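Local coordinates for protein amide synthase (Vibrio cholerae, PDB 1L5A) that serves as an amide synthase of vibriobactin biosynthesis, a nonribosomal peptide synthetase condensation enzyme that probably joins an acyl group to an amine, at residues I49-A54 / H126-G131; A199-Q204 / S358-N363; L33-L38 / V110-H115. All blocks are in the same frame, centred on the assembly; numbering follows the deposited sequence.

Interaction 1 (I49-A54 / H126-G131); sequences IDLFRA and HIVLDG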
loop_
_atom_site.group_PDB
_atom_site.type_symbol
_atom_site.label_atom_id
_atom_site.label_comp_id
_atom_site.label_asym_id
_atom_site.label_seq_id
_atom_site.Cartn_x
_atom_site.Cartn_y
_atom_site.Cartn_z
ATOM N N ILE A 49 -26.711 6.857 -5.233
ATOM C CA ILE A 49 -26.033 6.132 -6.305
ATOM C C ILE A 49 -25.851 6.983 -7.539
ATOM O O ILE A 49 -26.725 7.034 -8.389
ATOM C CB ILE A 49 -26.824 4.860 -6.689
ATOM C CG1 ILE A 49 -27.191 4.086 -5.427
ATOM C CG2 ILE A 49 -25.982 3.959 -7.602
ATOM C CD1 ILE A 49 -27.916 2.784 -5.709
ATOM N N ASP A 50 -24.707 7.640 -7.653
ATOM C CA ASP A 50 -24.455 8.509 -8.792
ATOM C C ASP A 50 -24.579 7.853 -10.159
ATOM O O ASP A 50 -25.094 8.453 -11.101
ATOM C CB ASP A 50 -23.072 9.127 -8.685
ATOM C CG ASP A 50 -22.989 10.181 -7.615
ATOM O OD1 ASP A 50 -24.010 10.845 -7.369
ATOM O OD2 ASP A 50 -21.896 10.365 -7.033
ATOM N N LEU A 51 -24.101 6.625 -10.278
ATOM C CA LEU A 51 -24.147 5.955 -11.565
ATOM C C LEU A 51 -25.584 5.738 -12.083
ATOM O O LEU A 51 -25.795 5.669 -13.288
ATOM C CB LEU A 51 -23.364 4.634 -11.497
ATOM C CG LEU A 51 -22.771 4.158 -12.822
ATOM C CD1 LEU A 51 -21.918 5.265 -13.454
ATOM C CD2 LEU A 51 -21.940 2.910 -12.579
ATOM N N PHE A 52 -26.572 5.629 -11.203
ATOM C CA PHE A 52 -27.935 5.469 -11.696
ATOM C C PHE A 52 -28.384 6.723 -12.471
ATOM O O PHE A 52 -29.471 6.736 -13.038
ATOM C CB PHE A 52 -28.931 5.232 -10.556
ATOM C CG PHE A 52 -28.913 3.850 -9.998
ATOM C CD1 PHE A 52 -29.838 3.480 -9.027
ATOM C CD2 PHE A 52 -27.952 2.929 -10.394
ATOM C CE1 PHE A 52 -29.802 2.223 -8.450
ATOM C CE2 PHE A 52 -27.903 1.663 -9.819
ATOM C CZ PHE A 52 -28.831 1.311 -8.842
ATOM N N ARG A 53 -27.573 7.776 -12.481
ATOM C CA ARG A 53 -27.931 8.996 -13.209
ATOM C C ARG A 53 -27.146 9.074 -14.515
ATOM O O ARG A 53 -27.221 10.058 -15.253
ATOM C CB ARG A 53 -27.642 10.257 -12.375
ATOM C CG ARG A 53 -28.562 10.451 -11.160
ATOM C CD ARG A 53 -28.304 11.788 -10.434
ATOM N NE ARG A 53 -26.990 11.849 -9.781
ATOM C CZ ARG A 53 -25.948 12.530 -10.245
ATOM N NH1 ARG A 53 -26.049 13.226 -11.384
ATOM N NH2 ARG A 53 -24.803 12.519 -9.567
ATOM N N ALA A 54 -26.385 8.029 -14.790
ATOM C CA ALA A 54 -25.596 7.967 -15.999
ATOM C C ALA A 54 -26.472 7.881 -17.242
ATOM O O ALA A 54 -27.560 7.310 -17.212
ATOM C CB ALA A 54 -24.683 6.757 -15.950
ATOM N N HIS A 126 -26.619 -3.830 -16.944
ATOM C CA HIS A 126 -25.346 -4.299 -16.427
ATOM C C HIS A 126 -24.197 -3.290 -16.567
ATOM O O HIS A 126 -23.169 -3.418 -15.906
ATOM C CB HIS A 126 -24.970 -5.585 -17.142
ATOM C CG HIS A 126 -24.751 -6.736 -16.225
ATOM N ND1 HIS A 126 -23.577 -6.912 -15.522
ATOM C CD2 HIS A 126 -25.567 -7.756 -15.867
ATOM C CE1 HIS A 126 -23.681 -7.992 -14.771
ATOM N NE2 HIS A 126 -24.878 -8.521 -14.961
ATOM N N ILE A 127 -24.373 -2.294 -17.429
ATOM C CA ILE A 127 -23.338 -1.306 -17.672
ATOM C C ILE A 127 -23.155 -0.293 -16.531
ATOM O O ILE A 127 -22.179 0.463 -16.530
ATOM C CB ILE A 127 -23.596 -0.572 -19.019
ATOM C CG1 ILE A 127 -22.316 0.085 -19.517
ATOM C CG2 ILE A 127 -24.653 0.514 -18.853
ATOM C CD1 ILE A 127 -22.441 0.535 -20.929
ATOM N N VAL A 128 -24.087 -0.258 -15.580
ATOM C CA VAL A 128 -23.949 0.638 -14.422
ATOM C C VAL A 128 -24.123 -0.112 -13.096
ATOM O O VAL A 128 -24.082 0.499 -12.028
ATOM C CB VAL A 128 -24.959 1.817 -14.424
ATOM C CG1 VAL A 128 -24.718 2.722 -15.642
ATOM C CG2 VAL A 128 -26.369 1.278 -14.382
ATOM N N LEU A 129 -24.276 -1.432 -13.165
ATOM C CA LEU A 129 -24.470 -2.225 -11.968
ATOM C C LEU A 129 -24.196 -3.720 -12.169
ATOM O O LEU A 129 -24.605 -4.297 -13.181
ATOM C CB LEU A 129 -25.914 -2.056 -11.472
ATOM C CG LEU A 129 -26.149 -2.432 -9.998
ATOM C CD1 LEU A 129 -25.531 -1.338 -9.099
ATOM C CD2 LEU A 129 -27.665 -2.581 -9.716
ATOM N N ASP A 130 -23.502 -4.335 -11.206
ATOM C CA ASP A 130 -23.239 -5.769 -11.237
ATOM C C ASP A 130 -23.945 -6.397 -10.038
ATOM O O ASP A 130 -24.729 -5.736 -9.361
ATOM C CB ASP A 130 -21.734 -6.092 -11.195
ATOM C CG ASP A 130 -20.986 -5.372 -10.067
ATOM O OD1 ASP A 130 -21.546 -5.231 -8.947
ATOM O OD2 ASP A 130 -19.817 -4.963 -10.306
ATOM N N GLY A 131 -23.662 -7.659 -9.755
ATOM C CA GLY A 131 -24.340 -8.304 -8.646
ATOM C C GLY A 131 -24.090 -7.661 -7.308
ATOM O O GLY A 131 -25.016 -7.358 -6.553
#

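Interaction 2 (A199-Q204 / S358-N363); sequences ATYDPQ and SAEGIN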
loop_
_atom_site.group_PDB
_atom_site.type_symbol
_atom_site.label_atom_id
_atom_site.label_comp_id
_atom_site.label_asym_id
_atom_site.label_seq_id
_atom_site.Cartn_x
_atom_site.Cartn_y
_atom_site.Cartn_z
ATOM N N ALA A 199 -16.732 -17.643 -33.459
ATOM C CA ALA A 199 -16.985 -16.585 -34.424
ATOM C C ALA A 199 -18.443 -16.596 -34.877
ATOM O O ALA A 199 -18.957 -15.594 -35.362
ATOM C CB ALA A 199 -16.059 -16.754 -35.630
ATOM N N THR A 200 -19.109 -17.726 -34.693
ATOM C CA THR A 200 -20.497 -17.860 -35.107
ATOM C C THR A 200 -21.448 -17.831 -33.918
ATOM O O THR A 200 -22.598 -18.279 -34.006
ATOM C CB THR A 200 -20.688 -19.178 -35.867
ATOM O OG1 THR A 200 -20.536 -20.289 -34.960
ATOM C CG2 THR A 200 -19.638 -19.288 -36.975
ATOM N N TYR A 201 -20.974 -17.317 -32.791
ATOM C CA TYR A 201 -21.836 -17.252 -31.629
ATOM C C TYR A 201 -22.696 -16.005 -31.626
ATOM O O TYR A 201 -22.182 -14.899 -31.615
ATOM C CB TYR A 201 -21.034 -17.282 -30.346
ATOM C CG TYR A 201 -21.945 -17.299 -29.152
ATOM C CD1 TYR A 201 -22.862 -18.336 -28.981
ATOM C CD2 TYR A 201 -21.924 -16.265 -28.216
ATOM C CE1 TYR A 201 -23.741 -18.348 -27.915
ATOM C CE2 TYR A 201 -22.799 -16.265 -27.140
ATOM C CZ TYR A 201 -23.706 -17.312 -26.995
ATOM O OH TYR A 201 -24.584 -17.329 -25.937
ATOM N N ASP A 202 -24.008 -16.191 -31.649
ATOM C CA ASP A 202 -24.936 -15.070 -31.628
ATOM C C ASP A 202 -25.554 -15.022 -30.231
ATOM O O ASP A 202 -26.351 -15.884 -29.864
ATOM C CB ASP A 202 -26.038 -15.252 -32.664
ATOM C CG ASP A 202 -26.966 -14.060 -32.728
ATOM O OD1 ASP A 202 -27.198 -13.430 -31.672
ATOM O OD2 ASP A 202 -27.473 -13.757 -33.829
ATOM N N PRO A 203 -25.196 -13.996 -29.446
ATOM C CA PRO A 203 -25.674 -13.788 -28.080
ATOM C C PRO A 203 -27.172 -13.916 -27.925
ATOM O O PRO A 203 -27.642 -14.471 -26.932
ATOM C CB PRO A 203 -25.192 -12.379 -27.757
ATOM C CG PRO A 203 -23.957 -12.247 -28.591
ATOM C CD PRO A 203 -24.390 -12.846 -29.893
ATOM N N GLN A 204 -27.928 -13.407 -28.898
ATOM C CA GLN A 204 -29.385 -13.464 -28.809
ATOM C C GLN A 204 -29.981 -14.852 -28.981
ATOM O O GLN A 204 -31.069 -15.123 -28.485
ATOM C CB GLN A 204 -30.041 -12.491 -29.798
ATOM C CG GLN A 204 -29.928 -12.859 -31.250
ATOM C CD GLN A 204 -30.458 -11.758 -32.172
ATOM O OE1 GLN A 204 -31.629 -11.342 -32.072
ATOM N NE2 GLN A 204 -29.597 -11.284 -33.081
ATOM N N SER A 358 -26.757 -12.750 -19.771
ATOM C CA SER A 358 -26.952 -13.859 -20.686
ATOM C C SER A 358 -26.037 -15.030 -20.349
ATOM O O SER A 358 -24.856 -14.852 -20.031
ATOM C CB SER A 358 -26.715 -13.377 -22.119
ATOM O OG SER A 358 -25.598 -12.504 -22.165
ATOM N N ALA A 359 -26.606 -16.228 -20.419
ATOM C CA ALA A 359 -25.871 -17.447 -20.114
ATOM C C ALA A 359 -24.980 -17.846 -21.283
ATOM O O ALA A 359 -25.435 -17.894 -22.423
ATOM C CB ALA A 359 -26.859 -18.577 -19.790
ATOM N N GLU A 360 -23.711 -18.122 -21.007
ATOM C CA GLU A 360 -22.797 -18.532 -22.059
ATOM C C GLU A 360 -21.982 -19.701 -21.508
ATOM O O GLU A 360 -21.471 -19.630 -20.398
ATOM C CB GLU A 360 -21.901 -17.360 -22.447
ATOM C CG GLU A 360 -21.437 -17.374 -23.893
ATOM C CD GLU A 360 -20.792 -16.052 -24.319
ATOM O OE1 GLU A 360 -21.445 -14.991 -24.157
ATOM O OE2 GLU A 360 -19.636 -16.076 -24.817
ATOM N N GLY A 361 -21.881 -20.785 -22.271
ATOM C CA GLY A 361 -21.142 -21.942 -21.800
ATOM C C GLY A 361 -21.883 -22.626 -20.665
ATOM O O GLY A 361 -23.109 -22.640 -20.638
ATOM N N ILE A 362 -21.155 -23.236 -19.740
ATOM C CA ILE A 362 -21.800 -23.870 -18.610
ATOM C C ILE A 362 -21.407 -23.070 -17.363
ATOM O O ILE A 362 -20.292 -22.555 -17.259
ATOM C CB ILE A 362 -21.377 -25.331 -18.462
ATOM C CG1 ILE A 362 -22.243 -26.002 -17.386
ATOM C CG2 ILE A 362 -19.902 -25.408 -18.116
ATOM C CD1 ILE A 362 -21.974 -27.458 -17.181
ATOM N N ASN A 363 -22.337 -22.961 -16.425
ATOM C CA ASN A 363 -22.140 -22.179 -15.210
ATOM C C ASN A 363 -22.520 -22.971 -13.942
ATOM O O ASN A 363 -23.579 -23.610 -13.883
ATOM C CB ASN A 363 -23.010 -20.929 -15.329
ATOM C CG ASN A 363 -22.721 -19.891 -14.268
ATOM O OD1 ASN A 363 -22.061 -18.880 -14.539
ATOM N ND2 ASN A 363 -23.222 -20.120 -13.053
#

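Interaction 3 (L33-L38 / V110-H115); sequences LDTTLL and VYRLSH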
loop_
_atom_site.group_PDB
_atom_site.type_symbol
_atom_site.label_atom_id
_atom_site.label_comp_id
_atom_site.label_asym_id
_atom_site.label_seq_id
_atom_site.Cartn_x
_atom_site.Cartn_y
_atom_site.Cartn_z
ATOM N N LEU A 33 -45.355 -3.453 7.180
ATOM C CA LEU A 33 -44.372 -2.465 6.780
ATOM C C LEU A 33 -45.003 -1.077 6.659
ATOM O O LEU A 33 -46.201 -0.957 6.414
ATOM C CB LEU A 33 -43.765 -2.943 5.463
ATOM C CG LEU A 33 -43.109 -2.059 4.415
ATOM C CD1 LEU A 33 -42.433 -2.956 3.418
ATOM C CD2 LEU A 33 -44.142 -1.194 3.712
ATOM N N ASP A 34 -44.201 -0.032 6.863
ATOM C CA ASP A 34 -44.679 1.353 6.770
ATOM C C ASP A 34 -44.441 1.799 5.331
ATOM O O ASP A 34 -43.316 2.161 4.973
ATOM C CB ASP A 34 -43.885 2.244 7.738
ATOM C CG ASP A 34 -44.398 3.685 7.788
ATOM O OD1 ASP A 34 -44.447 4.359 6.741
ATOM O OD2 ASP A 34 -44.744 4.153 8.893
ATOM N N THR A 35 -45.489 1.767 4.506
ATOM C CA THR A 35 -45.369 2.135 3.086
ATOM C C THR A 35 -44.591 3.414 2.870
ATOM O O THR A 35 -43.591 3.440 2.157
ATOM C CB THR A 35 -46.753 2.316 2.396
ATOM O OG1 THR A 35 -47.574 1.170 2.644
ATOM C CG2 THR A 35 -46.585 2.477 0.882
ATOM N N THR A 36 -45.060 4.481 3.494
ATOM C CA THR A 36 -44.426 5.778 3.355
ATOM C C THR A 36 -42.939 5.762 3.682
ATOM O O THR A 36 -42.138 6.241 2.900
ATOM C CB THR A 36 -45.183 6.824 4.204
ATOM O OG1 THR A 36 -46.489 7.014 3.635
ATOM C CG2 THR A 36 -44.446 8.154 4.227
ATOM N N LEU A 37 -42.556 5.208 4.818
ATOM C CA LEU A 37 -41.136 5.161 5.142
ATOM C C LEU A 37 -40.304 4.320 4.142
ATOM O O LEU A 37 -39.141 4.649 3.851
ATOM C CB LEU A 37 -40.934 4.671 6.587
ATOM C CG LEU A 37 -41.481 5.585 7.717
ATOM C CD1 LEU A 37 -40.948 5.106 9.057
ATOM C CD2 LEU A 37 -41.055 7.034 7.523
ATOM N N LEU A 38 -40.897 3.260 3.592
ATOM C CA LEU A 38 -40.181 2.424 2.621
ATOM C C LEU A 38 -39.919 3.269 1.385
ATOM O O LEU A 38 -38.814 3.267 0.844
ATOM C CB LEU A 38 -41.011 1.187 2.249
ATOM C CG LEU A 38 -40.493 0.072 1.317
ATOM C CD1 LEU A 38 -40.451 0.575 -0.088
ATOM C CD2 LEU A 38 -39.121 -0.419 1.750
ATOM N N VAL A 110 -42.758 0.570 -7.030
ATOM C CA VAL A 110 -43.172 0.034 -5.737
ATOM C C VAL A 110 -44.672 -0.213 -5.748
ATOM O O VAL A 110 -45.434 0.613 -6.234
ATOM C CB VAL A 110 -42.878 1.007 -4.573
ATOM C CG1 VAL A 110 -43.230 0.336 -3.252
ATOM C CG2 VAL A 110 -41.420 1.413 -4.572
ATOM N N TYR A 111 -45.101 -1.334 -5.182
ATOM C CA TYR A 111 -46.523 -1.646 -5.146
ATOM C C TYR A 111 -47.030 -2.071 -3.791
ATOM O O TYR A 111 -46.503 -2.993 -3.181
ATOM C CB TYR A 111 -46.884 -2.781 -6.116
ATOM C CG TYR A 111 -46.480 -2.536 -7.532
ATOM C CD1 TYR A 111 -45.270 -3.033 -8.027
ATOM C CD2 TYR A 111 -47.281 -1.779 -8.376
ATOM C CE1 TYR A 111 -44.865 -2.769 -9.335
ATOM C CE2 TYR A 111 -46.886 -1.511 -9.684
ATOM C CZ TYR A 111 -45.673 -2.005 -10.152
ATOM O OH TYR A 111 -45.244 -1.674 -11.414
ATOM N N ARG A 112 -48.072 -1.402 -3.331
ATOM C CA ARG A 112 -48.696 -1.786 -2.083
ATOM C C ARG A 112 -49.818 -2.703 -2.588
ATOM O O ARG A 112 -50.787 -2.247 -3.194
ATOM C CB ARG A 112 -49.263 -0.559 -1.351
ATOM C CG ARG A 112 -49.975 -0.877 -0.033
ATOM C CD ARG A 112 -50.344 0.394 0.730
ATOM N NE ARG A 112 -51.468 0.184 1.642
ATOM C CZ ARG A 112 -51.367 0.002 2.955
ATOM N NH1 ARG A 112 -50.184 0.005 3.561
ATOM N NH2 ARG A 112 -52.466 -0.205 3.668
ATOM N N LEU A 113 -49.656 -4.002 -2.378
ATOM C CA LEU A 113 -50.649 -4.967 -2.826
ATOM C C LEU A 113 -51.774 -5.058 -1.805
ATOM O O LEU A 113 -52.948 -5.126 -2.160
ATOM C CB LEU A 113 -49.990 -6.331 -3.003
ATOM C CG LEU A 113 -48.820 -6.325 -3.996
ATOM C CD1 LEU A 113 -48.074 -7.651 -3.944
ATOM C CD2 LEU A 113 -49.360 -6.054 -5.390
ATOM N N SER A 114 -51.394 -5.073 -0.535
ATOM C CA SER A 114 -52.335 -5.126 0.566
ATOM C C SER A 114 -51.617 -4.404 1.712
ATOM O O SER A 114 -50.489 -3.959 1.541
ATOM C CB SER A 114 -52.629 -6.578 0.928
ATOM O OG SER A 114 -51.778 -7.055 1.955
ATOM N N HIS A 115 -52.238 -4.273 2.875
ATOM C CA HIS A 115 -51.553 -3.577 3.957
ATOM C C HIS A 115 -50.346 -4.373 4.472
ATOM O O HIS A 115 -49.458 -3.815 5.099
ATOM C CB HIS A 115 -52.522 -3.276 5.110
ATOM C CG HIS A 115 -52.952 -4.491 5.875
ATOM N ND1 HIS A 115 -53.692 -5.508 5.309
ATOM C CD2 HIS A 115 -52.758 -4.846 7.170
ATOM C CE1 HIS A 115 -53.937 -6.434 6.220
ATOM N NE2 HIS A 115 -53.382 -6.057 7.358
#

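Interaction 1 (I49-A54 / H126-G131)
Val128 presses its isopropyl group against Leu51, and this pair forms the middle of a buried contact, between a 3-10 turn and a loop, in which the side chains meeting are all apolar. The backbones come nearest here, with Leu51 CA and Val128 CA 6.0 Å apart. Leu51 CG lies 3.6 Å from Val128 CB, and the two side chains meet at a slant, so that the branch point of the leucine rests on the branch point of the valine. With its CG anti to the backbone N (chi1 -153°), Leu51 carries CD2 past the valine side chain to the main chain, 3.3 Å from Val128 O. The valine is held from a second direction by Ala54, whose CB stands 4.0 Å from Val128 CG1. Ile105 also touches Val128, while Trp64 packs on Leu51.

Phe52 makes the second part of the contact with Leu129. The methyl carbon Leu129 CD1 approaches the ring at its edge, near the ring plane, 3.9 Å from Phe52 CE2, and Leu129 CD2 lies 4.2 Å from Phe52 CZ. One face of the ring is covered from its own segment by Ile49 CG2, offset toward the rim. Phe137 of helix 131-150 touches both Ile49 and Phe52, and Met134 of the same helix touches Leu129, so the helix that follows the loop shares this core.

No hydrogen bond joins the segments. Polar bonds lie beside the contact: Asp130 N-caps helix 131-150 through Gly133 N, pairs with Arg263 and accepts from Met275 N and Val276 N. His126, Asp130 and Gly131, with His125 just before them, spell the HHxxxDG signature of condensation domains; Val128 and Leu129 are two of its three variable residues, and through them the signature loop is seated on the 3-10 turn.

Interaction 2 (A199-Q204 / S358-N363)
Tyr201 lies obliquely across the end of Glu360, and these two side chains make most of this surface contact. The ring carbon Tyr201 CE2 is 3.5 Å from Glu360 CD, and the planes of ring and carboxylate are turned 45° from each other. The aliphatic part of the glutamate takes its share, with Glu360 CG 3.8 Å from Tyr201 CZ. The contact is one of packing, without a hydrogen bond between the segments: the phenol oxygen Tyr201 OH stays 3.7 Å from Ala359 O and is instead hydrogen-bonded to Asp381 OD2.

That bond fixes the far end of the tyrosine, whose CG is anti to the backbone N (chi1 -177°), sending the ring out toward the other segment. On one ring face sits Pro203 N, offset toward the rim. Glu360 is positioned by the chain beyond it: Gly361, with a positive phi of 70°, turns the backbone, is hydrogen-bonded to the main chain of Asp381, and gives its N-H to Ser384 OG. Asp381 thus meets both segments, through its side chain on Tyr201 and its backbone on Gly361.

Strands 208-214 and 362-368 flank strand 374-381 in the four-stranded mixed sheet. The contact joins the connections leading into these two flanking strands, at the end of strand 374-381, in a condensation-domain fold related to the CoA-dependent acyltransferases.

Interaction 3 (L33-L38 / V110-H115)
Thr35 and Arg112 meet where the first turn of a helix faces a strand, through a hydrogen bond from Arg112 NH1 to Thr35 OG1 of 3.0 Å. The N-H points fairly well at the oxygen (151°), which lies at the edge of the guanidinium, tilted slightly from its plane. The arginine leaves the strand with CG anti to its own N (chi1 179°) and stays stretched out from CG to NE, which carries the guanidinium across to the helix. The threonine side chain crosses it at about a right angle, with Thr35 OG1 also 3.5 Å from Arg112 CD. The hydroxyl is available because OG1 stands anti to the carbonyl carbon, beside the backbone N (chi1 -51°). His118 NE2 is a second hydrogen-bonding partner of Thr35 OG1, so two side chains from adjacent strands grip this one oxygen.

The guanidinium is further confined on one face, where His115 CA lies 3.4 Å above the guanidinium plane, offset toward its rim. The chain comes back under the arginine in this way just after a classic beta bulge at Leu113 and Ser114.

One turn further along the helix the contact becomes apolar: Leu38 CD1 touches Val110 CG1 at 4.2 Å. The start of the helix is set by Asp34, the N-cap residue, whose OD1 accepts from Leu37 N at 2.8 Å in a bond that is nearly straight.

Val110 and Arg112 both project toward helix 35-47, where Tyr73 of the edge strand 72-75 touches them and Thr35, and Ile120 of strand 117-125 touches Leu38. Tyr111, between them in the sequence, points away and packs on Ala86, Gln89 and Ile90, so strand 107-114 is sandwiched between helix 35-47 and helix 82-94.

In the fold
From the N terminus, strand 22-30 leads to segment 33-38, which opens interaction 3, and helix 35-47 then runs to segment 49-54, which opens interaction 1. The chain closes interaction 3 at 110-115 and, after the hairpin to strand 117-125, interaction 1 at 126-131. The two therefore cross, and they tie the two ends of helix 35-47 to the five-stranded sheet and to the loop after strand 117-125, with centres about 25 Å apart. Interaction 2 comes later in series: it joins 199-204 to 358-363 across about 150 residues of helices, strands and loops, at the four-stranded sheet. Strand 348-356, just before 358-363, returns to the first sheet and links the two halves.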